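N-acetylneuraminic acid outer membrane channel protein NanC (Escherichia coli, PDB 2WJR) forms a monomeric, weakly anion-selective outer membrane channel through which N-acetylneuraminic acid, a sialic acid, enters the bacterium. Local coordinates at residues N81-L91 against I103-Q114. The protein carries 1 engineered substitution. Sequence-based numbering, arbitrary orientation.
Sequences NGTRYGPYVKL and IRYRYDWKAYRQ. With OCT (N-octane), chain G; EPE (4-(2-hydroxyethyl)-1-piperazine ethanesulfonic acid), chain B; PO4 (phosphate ion), chain D.
Ile103 and Leu91 form a hydrogen-bonded antiparallel pair between strands 99-110 and 82-94, neighbours in the NanC barrel wall: each NH bonds the other's carbonyl, and CG2 of Ile103 packs on CB of Leu91, apolar surface suited to an n-octane that touches Ile103. On the polar face, Arg104 lays its CD over the Tyr88 ring, 3.9 Å from the centroid, a CH-pi contact. Bent at chi3 (67°), its chain then carries the guanidinium on to a salt bridge with Asp130, while the Tyr88 hydroxyl bonds Asn59. Tyr105 and Val89 share a hydrogen-bonded pair on the outer face, where the phenol bonds His127. Arg106 grips Asp108 side-on, NE to OD1 and NH2 to OD2, both 2.8 Å. Between these two, Tyr107 turns outward, its ring face lying over C3 of a second octane. Its NH meets the carbonyl of Pro87, but proline has no NH to return the bond; the Tyr107 carbonyl instead receives a CA-H...O contact from Gly86. Gly86 leaves room for Asp108: OD1 sits 3.3 Å from Gly86 CA. The Arg84 guanidinium stacks on the carboxylate, planes 19° apart, so the long NE–OD2 salt bridge (3.7 Å) is purely electrostatic; a water links NE to OD1. Trp109 offers CE3 to the edge of the Tyr85 ring. Lys110 NZ and Arg84 NH2 each donate to a buffer sulfonate, through O3S and O2S respectively, both at 2.8 Å. Past Ala111, whose NH bonds the Thr83 carbonyl, Asn81 O lies 3.4 Å above the plane of the Tyr112 ring, offset toward the rim, with Gly82 N over the same face. Asp108 probably offsets the close Arg84 and Arg106 charges, while the arginine- and lysine-bearing face, already holding a sulfonate, is consistent with weak anion selectivity; the aromatic and aliphatic face suits lipid.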
ATOM      1  N   ASN A  81     -17.581   4.621  -4.618  1.00 31.47           N
ATOM      2  CA  ASN A  81     -17.717   6.053  -4.329  1.00 30.99           C
ATOM      3  C   ASN A  81     -17.194   6.925  -5.456  1.00 29.68           C
ATOM      4  O   ASN A  81     -17.622   8.057  -5.600  1.00 29.80           O
ATOM      5  CB  ASN A  81     -17.008   6.437  -3.022  1.00 31.94           C
ATOM      6  CG  ASN A  81     -17.675   5.855  -1.796  1.00 33.44           C
ATOM      7  OD1 ASN A  81     -18.885   5.764  -1.730  1.00 39.15           O
ATOM      8  ND2 ASN A  81     -16.882   5.463  -0.818  1.00 38.94           N
ATOM      9  N   GLY A  82     -16.249   6.411  -6.247  1.00 28.40           N
ATOM     10  CA  GLY A  82     -15.650   7.185  -7.346  1.00 27.49           C
ATOM     11  C   GLY A  82     -14.123   7.065  -7.452  1.00 25.90           C
ATOM     12  O   GLY A  82     -13.538   6.046  -7.070  1.00 25.83           O
ATOM     13  N   THR A  83     -13.486   8.115  -7.959  1.00 25.35           N
ATOM     14  CA  THR A  83     -12.053   8.065  -8.280  1.00 24.70           C
ATOM     15  C   THR A  83     -11.253   8.941  -7.325  1.00 23.50           C
ATOM     16  O   THR A  83     -11.666  10.040  -6.965  1.00 22.19           O
ATOM     17  CB  THR A  83     -11.781   8.495  -9.736  1.00 24.57           C
ATOM     18  OG1 THR A  83     -12.533   7.664 -10.634  1.00 27.25           O
ATOM     19  CG2 THR A  83     -10.278   8.396 -10.064  1.00 25.23           C
ATOM     20  N   ARG A  84     -10.109   8.422  -6.900  1.00 22.91           N
ATOM     21  CA  ARG A  84      -9.210   9.132  -6.007  1.00 21.89           C
ATOM     22  C   ARG A  84      -7.832   9.169  -6.666  1.00 21.54           C
ATOM     23  O   ARG A  84      -7.325   8.137  -7.058  1.00 20.96           O
ATOM     24  CB  ARG A  84      -9.132   8.401  -4.683  1.00 21.72           C
ATOM     25  CG  ARG A  84      -8.253   9.046  -3.639  1.00 22.83           C
ATOM     26  CD  ARG A  84      -8.001   8.036  -2.531  1.00 21.70           C
ATOM     27  NE  ARG A  84      -6.889   7.141  -2.887  1.00 21.80           N
ATOM     28  CZ  ARG A  84      -6.597   5.990  -2.280  1.00 22.52           C
ATOM     29  NH1 ARG A  84      -5.535   5.290  -2.674  1.00 23.06           N
ATOM     30  NH2 ARG A  84      -7.343   5.518  -1.290  1.00 23.70           N
ATOM     31  N   TYR A  85      -7.251  10.359  -6.757  1.00 20.46           N
ATOM     32  CA  TYR A  85      -5.980  10.560  -7.464  1.00 21.11           C
ATOM     33  C   TYR A  85      -4.874  10.827  -6.453  1.00 20.30           C
ATOM     34  O   TYR A  85      -5.025  11.713  -5.593  1.00 20.11           O
ATOM     35  CB  TYR A  85      -6.105  11.746  -8.400  1.00 21.38           C
ATOM     36  CG  TYR A  85      -7.100  11.555  -9.520  1.00 24.13           C
ATOM     37  CD1 TYR A  85      -6.811  10.706 -10.605  1.00 26.73           C
ATOM     38  CD2 TYR A  85      -8.332  12.206  -9.504  1.00 27.60           C
ATOM     39  CE1 TYR A  85      -7.702  10.536 -11.634  1.00 27.02           C
ATOM     40  CE2 TYR A  85      -9.250  12.027 -10.546  1.00 28.03           C
ATOM     41  CZ  TYR A  85      -8.918  11.197 -11.606  1.00 29.45           C
ATOM     42  OH  TYR A  85      -9.813  11.009 -12.635  1.00 31.25           O
ATOM     43  N   GLY A  86      -3.771  10.074  -6.566  1.00 19.30           N
ATOM     44  CA  GLY A  86      -2.678  10.144  -5.603  1.00 18.91           C
ATOM     45  C   GLY A  86      -1.318  10.417  -6.209  1.00 18.82           C
ATOM     46  O   GLY A  86      -0.511   9.491  -6.322  1.00 19.49           O
ATOM     47  N   PRO A  87      -1.080  11.664  -6.648  1.00 18.72           N
ATOM     48  CA  PRO A  87       0.236  12.006  -7.148  1.00 18.96           C
ATOM     49  C   PRO A  87       1.252  11.852  -6.019  1.00 18.73           C
ATOM     50  O   PRO A  87       0.919  12.064  -4.837  1.00 18.18           O
ATOM     51  CB  PRO A  87       0.077  13.446  -7.602  1.00 18.76           C
ATOM     52  CG  PRO A  87      -1.078  13.981  -6.807  1.00 18.72           C
ATOM     53  CD  PRO A  87      -1.991  12.820  -6.695  1.00 19.35           C
ATOM     54  N   TYR A  88       2.466  11.414  -6.361  1.00 18.02           N
ATOM     55  CA  TYR A  88       3.478  11.184  -5.358  1.00 17.42           C
ATOM     56  C   TYR A  88       4.899  11.366  -5.865  1.00 17.89           C
ATOM     57  O   TYR A  88       5.127  11.455  -7.084  1.00 17.84           O
ATOM     58  CB  TYR A  88       3.337   9.781  -4.754  1.00 17.13           C
ATOM     59  CG  TYR A  88       3.570   8.566  -5.656  1.00 17.77           C
ATOM     60  CD1 TYR A  88       2.522   7.716  -5.988  1.00 17.83           C
ATOM     61  CD2 TYR A  88       4.851   8.232  -6.112  1.00 16.80           C
ATOM     62  CE1 TYR A  88       2.737   6.571  -6.754  1.00 19.07           C
ATOM     63  CE2 TYR A  88       5.069   7.093  -6.833  1.00 18.01           C
ATOM     64  CZ  TYR A  88       4.020   6.282  -7.176  1.00 16.76           C
ATOM     65  OH  TYR A  88       4.257   5.160  -7.920  1.00 18.70           O
ATOM     66  N   VAL A  89       5.834  11.435  -4.917  1.00 18.13           N
ATOM     67  CA  VAL A  89       7.247  11.268  -5.239  1.00 18.60           C
ATOM     68  C   VAL A  89       7.859  10.261  -4.297  1.00 18.50           C
ATOM     69  O   VAL A  89       7.724  10.378  -3.063  1.00 18.76           O
ATOM     70  CB  VAL A  89       8.036  12.582  -5.188  1.00 19.07           C
ATOM     71  CG1 VAL A  89       9.542  12.317  -5.548  1.00 19.39           C
ATOM     72  CG2 VAL A  89       7.424  13.598  -6.134  1.00 20.63           C
ATOM     73  N   LYS A  90       8.558   9.280  -4.869  1.00 18.33           N
ATOM     74  CA  LYS A  90       9.251   8.271  -4.098  1.00 18.87           C
ATOM     75  C   LYS A  90      10.757   8.430  -4.308  1.00 19.71           C
ATOM     76  O   LYS A  90      11.215   8.566  -5.441  1.00 20.25           O
ATOM     77  CB  LYS A  90       8.823   6.855  -4.482  1.00 19.49           C
ATOM     78  CG  LYS A  90       9.462   5.766  -3.601  1.00 20.37           C
ATOM     79  CD  LYS A  90       8.948   4.375  -3.915  1.00 22.21           C
ATOM     80  CE  LYS A  90       9.641   3.358  -3.053  1.00 25.01           C
ATOM     81  NZ  LYS A  90       9.034   2.005  -3.226  1.00 27.56           N
ATOM     82  N   LEU A  91      11.505   8.411  -3.219  1.00 19.74           N
ATOM     83  CA  LEU A  91      12.964   8.392  -3.277  1.00 20.07           C
ATOM     84  C   LEU A  91      13.451   7.032  -2.821  1.00 19.97           C
ATOM     85  O   LEU A  91      13.058   6.564  -1.767  1.00 19.78           O
ATOM     86  CB  LEU A  91      13.510   9.500  -2.385  1.00 20.32           C
ATOM     87  CG  LEU A  91      15.019   9.629  -2.254  1.00 22.45           C
ATOM     88  CD1 LEU A  91      15.618  10.113  -3.595  1.00 23.11           C
ATOM     89  CD2 LEU A  91      15.273  10.621  -1.111  1.00 22.64           C
ATOM     90  N   ILE A 103      11.426   6.175   0.611  1.00 16.03           N
ATOM     91  CA  ILE A 103      10.461   7.087   1.260  1.00 16.78           C
ATOM     92  C   ILE A 103       9.566   7.706   0.199  1.00 15.99           C
ATOM     93  O   ILE A 103      10.025   8.102  -0.859  1.00 16.29           O
ATOM     94  CB  ILE A 103      11.186   8.167   2.112  1.00 16.23           C
ATOM     95  CG1 ILE A 103      10.197   9.041   2.920  1.00 19.36           C
ATOM     96  CG2 ILE A 103      12.113   9.042   1.239  1.00 18.03           C
ATOM     97  CD1 ILE A 103       9.875   8.521   4.306  1.00 22.88           C
ATOM     98  N   ARG A 104       8.274   7.826   0.506  1.00 15.73           N
ATOM     99  CA  ARG A 104       7.323   8.375  -0.421  1.00 15.44           C
ATOM    100  C   ARG A 104       6.368   9.315   0.301  1.00 15.88           C
ATOM    101  O   ARG A 104       5.949   9.052   1.426  1.00 15.79           O
ATOM    102  CB  ARG A 104       6.522   7.281  -1.085  1.00 15.82           C
ATOM    103  CG  ARG A 104       5.618   7.739  -2.223  1.00 16.52           C
ATOM    104  CD  ARG A 104       4.895   6.564  -2.796  1.00 20.16           C
ATOM    105  NE  ARG A 104       3.941   5.975  -1.859  1.00 19.67           N
ATOM    106  CZ  ARG A 104       3.321   4.817  -2.039  1.00 21.87           C
ATOM    107  NH1 ARG A 104       3.538   4.096  -3.145  1.00 22.45           N
ATOM    108  NH2 ARG A 104       2.485   4.366  -1.117  1.00 21.43           N
ATOM    109  N   TYR A 105       6.089  10.423  -0.357  1.00 15.77           N
ATOM    110  CA  TYR A 105       4.975  11.266   0.012  1.00 16.82           C
ATOM    111  C   TYR A 105       3.961  11.251  -1.114  1.00 16.73           C
ATOM    112  O   TYR A 105       4.304  11.486  -2.295  1.00 18.13           O
ATOM    113  CB  TYR A 105       5.415  12.707   0.286  1.00 16.70           C
ATOM    114  CG  TYR A 105       4.197  13.596   0.338  1.00 18.13           C
ATOM    115  CD1 TYR A 105       3.398  13.638   1.484  1.00 18.02           C
ATOM    116  CD2 TYR A 105       3.803  14.338  -0.772  1.00 17.50           C
ATOM    117  CE1 TYR A 105       2.256  14.434   1.539  1.00 17.85           C
ATOM    118  CE2 TYR A 105       2.655  15.128  -0.731  1.00 20.58           C
ATOM    119  CZ  TYR A 105       1.889  15.166   0.427  1.00 20.14           C
ATOM    120  OH  TYR A 105       0.760  15.949   0.447  1.00 22.79           O
ATOM    121  N   ARG A 106       2.705  10.989  -0.747  1.00 16.82           N
ATOM    122  CA  ARG A 106       1.591  10.948  -1.685  1.00 16.25           C
ATOM    123  C   ARG A 106       0.430  11.789  -1.141  1.00 16.85           C
ATOM    124  O   ARG A 106       0.135  11.729   0.065  1.00 16.88           O
ATOM    125  CB  ARG A 106       1.116   9.511  -1.857  1.00 15.77           C
ATOM    126  CG  ARG A 106       0.030   9.288  -2.944  1.00 17.92           C
ATOM    127  CD  ARG A 106      -0.190   7.793  -3.077  1.00 19.98           C
ATOM    128  NE  ARG A 106      -1.313   7.313  -2.262  1.00 20.67           N
ATOM    129  CZ  ARG A 106      -1.450   6.090  -1.763  1.00 22.00           C
ATOM    130  NH1 ARG A 106      -0.512   5.157  -1.941  1.00 22.97           N
ATOM    131  NH2 ARG A 106      -2.542   5.793  -1.079  1.00 20.53           N
ATOM    132  N   TYR A 107      -0.186  12.559  -2.029  1.00 17.63           N
ATOM    133  CA  TYR A 107      -1.398  13.347  -1.738  1.00 18.29           C
ATOM    134  C   TYR A 107      -2.590  12.705  -2.437  1.00 18.95           C
ATOM    135  O   TYR A 107      -2.684  12.763  -3.663  1.00 19.08           O
ATOM    136  CB  TYR A 107      -1.228  14.783  -2.231  1.00 19.23           C
ATOM    137  CG  TYR A 107      -2.440  15.684  -1.990  1.00 20.20           C
ATOM    138  CD1 TYR A 107      -2.870  15.958  -0.701  1.00 19.52           C
ATOM    139  CD2 TYR A 107      -3.125  16.262  -3.051  1.00 22.91           C
ATOM    140  CE1 TYR A 107      -3.972  16.779  -0.462  1.00 19.71           C
ATOM    141  CE2 TYR A 107      -4.231  17.102  -2.829  1.00 22.38           C
ATOM    142  CZ  TYR A 107      -4.647  17.343  -1.526  1.00 23.70           C
ATOM    143  OH  TYR A 107      -5.738  18.170  -1.302  1.00 24.85           O
ATOM    144  N   ASP A 108      -3.480  12.112  -1.640  1.00 18.88           N
ATOM    145  CA  ASP A 108      -4.663  11.437  -2.116  1.00 20.33           C
ATOM    146  C   ASP A 108      -5.827  12.430  -2.133  1.00 21.32           C
ATOM    147  O   ASP A 108      -6.287  12.912  -1.072  1.00 20.81           O
ATOM    148  CB  ASP A 108      -4.988  10.257  -1.218  1.00 20.36           C
ATOM    149  CG  ASP A 108      -4.119   9.038  -1.510  1.00 20.99           C
ATOM    150  OD1 ASP A 108      -3.495   8.968  -2.599  1.00 19.46           O
ATOM    151  OD2 ASP A 108      -4.062   8.150  -0.649  1.00 17.39           O
ATOM    152  N   TRP A 109      -6.257  12.750  -3.341  1.00 21.96           N
ATOM    153  CA  TRP A 109      -7.273  13.765  -3.583  1.00 23.27           C
ATOM    154  C   TRP A 109      -8.497  13.044  -4.135  1.00 23.28           C
ATOM    155  O   TRP A 109      -8.397  12.329  -5.134  1.00 23.32           O
ATOM    156  CB  TRP A 109      -6.744  14.808  -4.562  1.00 23.86           C
ATOM    157  CG  TRP A 109      -7.717  15.919  -4.841  1.00 25.31           C
ATOM    158  CD1 TRP A 109      -7.869  17.072  -4.133  1.00 24.77           C
ATOM    159  CD2 TRP A 109      -8.676  15.974  -5.913  1.00 26.77           C
ATOM    160  NE1 TRP A 109      -8.852  17.845  -4.698  1.00 24.26           N
ATOM    161  CE2 TRP A 109      -9.365  17.197  -5.789  1.00 26.09           C
ATOM    162  CE3 TRP A 109      -9.004  15.116  -6.969  1.00 27.61           C
ATOM    163  CZ2 TRP A 109     -10.368  17.587  -6.679  1.00 26.28           C
ATOM    164  CZ3 TRP A 109     -10.014  15.499  -7.855  1.00 28.50           C
ATOM    165  CH2 TRP A 109     -10.686  16.728  -7.699  1.00 27.39           C
ATOM    166  N   LYS A 110      -9.644  13.197  -3.476  1.00 22.76           N
ATOM    167  CA  LYS A 110     -10.874  12.539  -3.931  1.00 23.16           C
ATOM    168  C   LYS A 110     -11.627  13.408  -4.924  1.00 23.87           C
ATOM    169  O   LYS A 110     -11.880  14.587  -4.669  1.00 23.89           O
ATOM    170  CB  LYS A 110     -11.785  12.196  -2.757  1.00 23.19           C
ATOM    171  CG  LYS A 110     -11.368  10.978  -2.005  1.00 21.96           C
ATOM    172  CD  LYS A 110     -12.218  10.760  -0.777  1.00 23.05           C
ATOM    173  CE  LYS A 110     -11.804   9.530  -0.012  1.00 23.11           C
ATOM    174  NZ  LYS A 110     -12.651   9.271   1.190  1.00 24.20           N
ATOM    175  N   ALA A 111     -11.984  12.811  -6.054  1.00 24.60           N
ATOM    176  CA  ALA A 111     -12.709  13.499  -7.117  1.00 25.51           C
ATOM    177  C   ALA A 111     -14.209  13.559  -6.809  1.00 26.41           C
ATOM    178  O   ALA A 111     -14.998  13.974  -7.648  1.00 29.50           O
ATOM    179  CB  ALA A 111     -12.480  12.796  -8.455  1.00 25.03           C
ATOM    180  N   TYR A 112     -14.590  13.154  -5.611  1.00 26.34           N
ATOM    181  CA  TYR A 112     -15.980  13.159  -5.186  1.00 26.59           C
ATOM    182  C   TYR A 112     -16.062  13.713  -3.773  1.00 26.40           C
ATOM    183  O   TYR A 112     -15.125  13.560  -2.977  1.00 26.92           O
ATOM    184  CB  TYR A 112     -16.563  11.754  -5.236  1.00 26.50           C
ATOM    185  CG  TYR A 112     -15.770  10.710  -4.479  1.00 29.78           C
ATOM    186  CD1 TYR A 112     -14.634  10.117  -5.035  1.00 32.00           C
ATOM    187  CD2 TYR A 112     -16.164  10.302  -3.210  1.00 32.92           C
ATOM    188  CE1 TYR A 112     -13.915   9.141  -4.332  1.00 33.00           C
ATOM    189  CE2 TYR A 112     -15.453   9.349  -2.505  1.00 34.45           C
ATOM    190  CZ  TYR A 112     -14.340   8.768  -3.070  1.00 34.73           C
ATOM    191  OH  TYR A 112     -13.667   7.826  -2.346  1.00 37.29           O
ATOM    192  N   ARG A 113     -17.180  14.359  -3.480  1.00 25.97           N
ATOM    193  CA  ARG A 113     -17.391  15.012  -2.187  1.00 26.32           C
ATOM    194  C   ARG A 113     -18.201  14.134  -1.240  1.00 25.53           C
ATOM    195  O   ARG A 113     -19.025  13.328  -1.660  1.00 25.27           O
ATOM    196  CB  ARG A 113     -18.034  16.379  -2.388  1.00 26.91           C
ATOM    197  CG  ARG A 113     -17.165  17.295  -3.211  1.00 29.42           C
ATOM    198  CD  ARG A 113     -17.860  18.562  -3.629  1.00 33.17           C
ATOM    199  NE  ARG A 113     -18.010  19.511  -2.529  1.00 35.94           N
ATOM    200  CZ  ARG A 113     -19.157  20.080  -2.149  1.00 39.17           C
ATOM    201  NH1 ARG A 113     -20.307  19.803  -2.760  1.00 41.67           N
ATOM    202  NH2 ARG A 113     -19.156  20.946  -1.144  1.00 40.09           N
ATOM    203  N   GLN A 114     -17.895  14.228   0.051  1.00 24.31           N
ATOM    204  CA  GLN A 114     -18.506  13.366   1.047  1.00 23.70           C
ATOM    205  C   GLN A 114     -18.828  14.188   2.276  1.00 22.85           C
ATOM    206  O   GLN A 114     -18.139  15.166   2.585  1.00 22.20           O
ATOM    207  CB  GLN A 114     -17.585  12.210   1.472  1.00 23.75           C
ATOM    208  CG  GLN A 114     -17.376  11.126   0.419  1.00 24.24           C
ATOM    209  CD  GLN A 114     -16.258  10.176   0.780  1.00 24.18           C
ATOM    210  OE1 GLN A 114     -15.096  10.588   0.936  1.00 23.12           O
ATOM    211  NE2 GLN A 114     -16.588   8.911   0.897  1.00 26.48           N
TER
HETATM  212  C1  OCT G1221      -2.548  20.777  -0.679  1.00 50.70           C
HETATM  213  C2  OCT G1221      -1.204  20.041  -0.822  1.00 50.85           C
HETATM  214  C3  OCT G1221      -1.026  19.437  -2.227  1.00 50.27           C
HETATM  215  C4  OCT G1221       0.265  18.610  -2.382  1.00 49.06           C
HETATM  216  C5  OCT G1221       0.354  17.958  -3.783  1.00 47.21           C
HETATM  217  C6  OCT G1221       1.796  17.567  -4.167  1.00 45.79           C
HETATM  218  C7  OCT G1221       1.868  16.476  -5.256  1.00 44.02           C
HETATM  219  C8  OCT G1221       3.001  15.460  -5.007  1.00 41.71           C
HETATM  220  N1  EPE B1216      -8.986   4.154   3.624  0.70 32.31           N
HETATM  221  C2  EPE B1216      -7.801   4.626   4.375  0.70 32.70           C
HETATM  222  C3  EPE B1216      -7.675   3.877   5.702  0.70 32.36           C
HETATM  223  N4  EPE B1216      -7.585   2.440   5.479  0.70 33.28           N
HETATM  224  C5  EPE B1216      -8.779   1.981   4.789  0.70 33.46           C
HETATM  225  C6  EPE B1216      -8.974   2.684   3.455  0.70 33.44           C
HETATM  226  C7  EPE B1216      -7.365   1.763   6.743  0.70 32.63           C
HETATM  227  C8  EPE B1216      -7.154   0.261   6.605  0.70 33.12           C
HETATM  228  O8  EPE B1216      -8.407  -0.370   6.766  0.70 33.89           O
HETATM  229  C9  EPE B1216      -8.981   4.802   2.310  0.70 31.22           C
HETATM  230  C10 EPE B1216     -10.208   4.414   1.493  0.70 31.02           C
HETATM  231  S   EPE B1216     -10.743   5.746   0.402  0.70 30.44           S
HETATM  232  O1S EPE B1216     -11.529   5.135  -0.663  0.70 31.14           O
HETATM  233  O2S EPE B1216      -9.655   6.527  -0.149  0.70 25.98           O
HETATM  234  O3S EPE B1216     -11.618   6.640   1.176  0.70 31.39           O
HETATM  235  P   PO4 D1218     -14.152  21.091  -1.482  1.00 62.98           P
HETATM  236  O1  PO4 D1218     -14.348  22.551  -1.818  1.00 62.56           O
HETATM  237  O2  PO4 D1218     -13.212  20.516  -2.520  1.00 62.04           O
HETATM  238  O3  PO4 D1218     -13.533  20.956  -0.099  1.00 62.22           O
HETATM  239  O4  PO4 D1218     -15.498  20.394  -1.510  1.00 60.96           O
HETATM  240  O   HOH W   1      -4.687   7.515  -4.501  1.00 21.66           O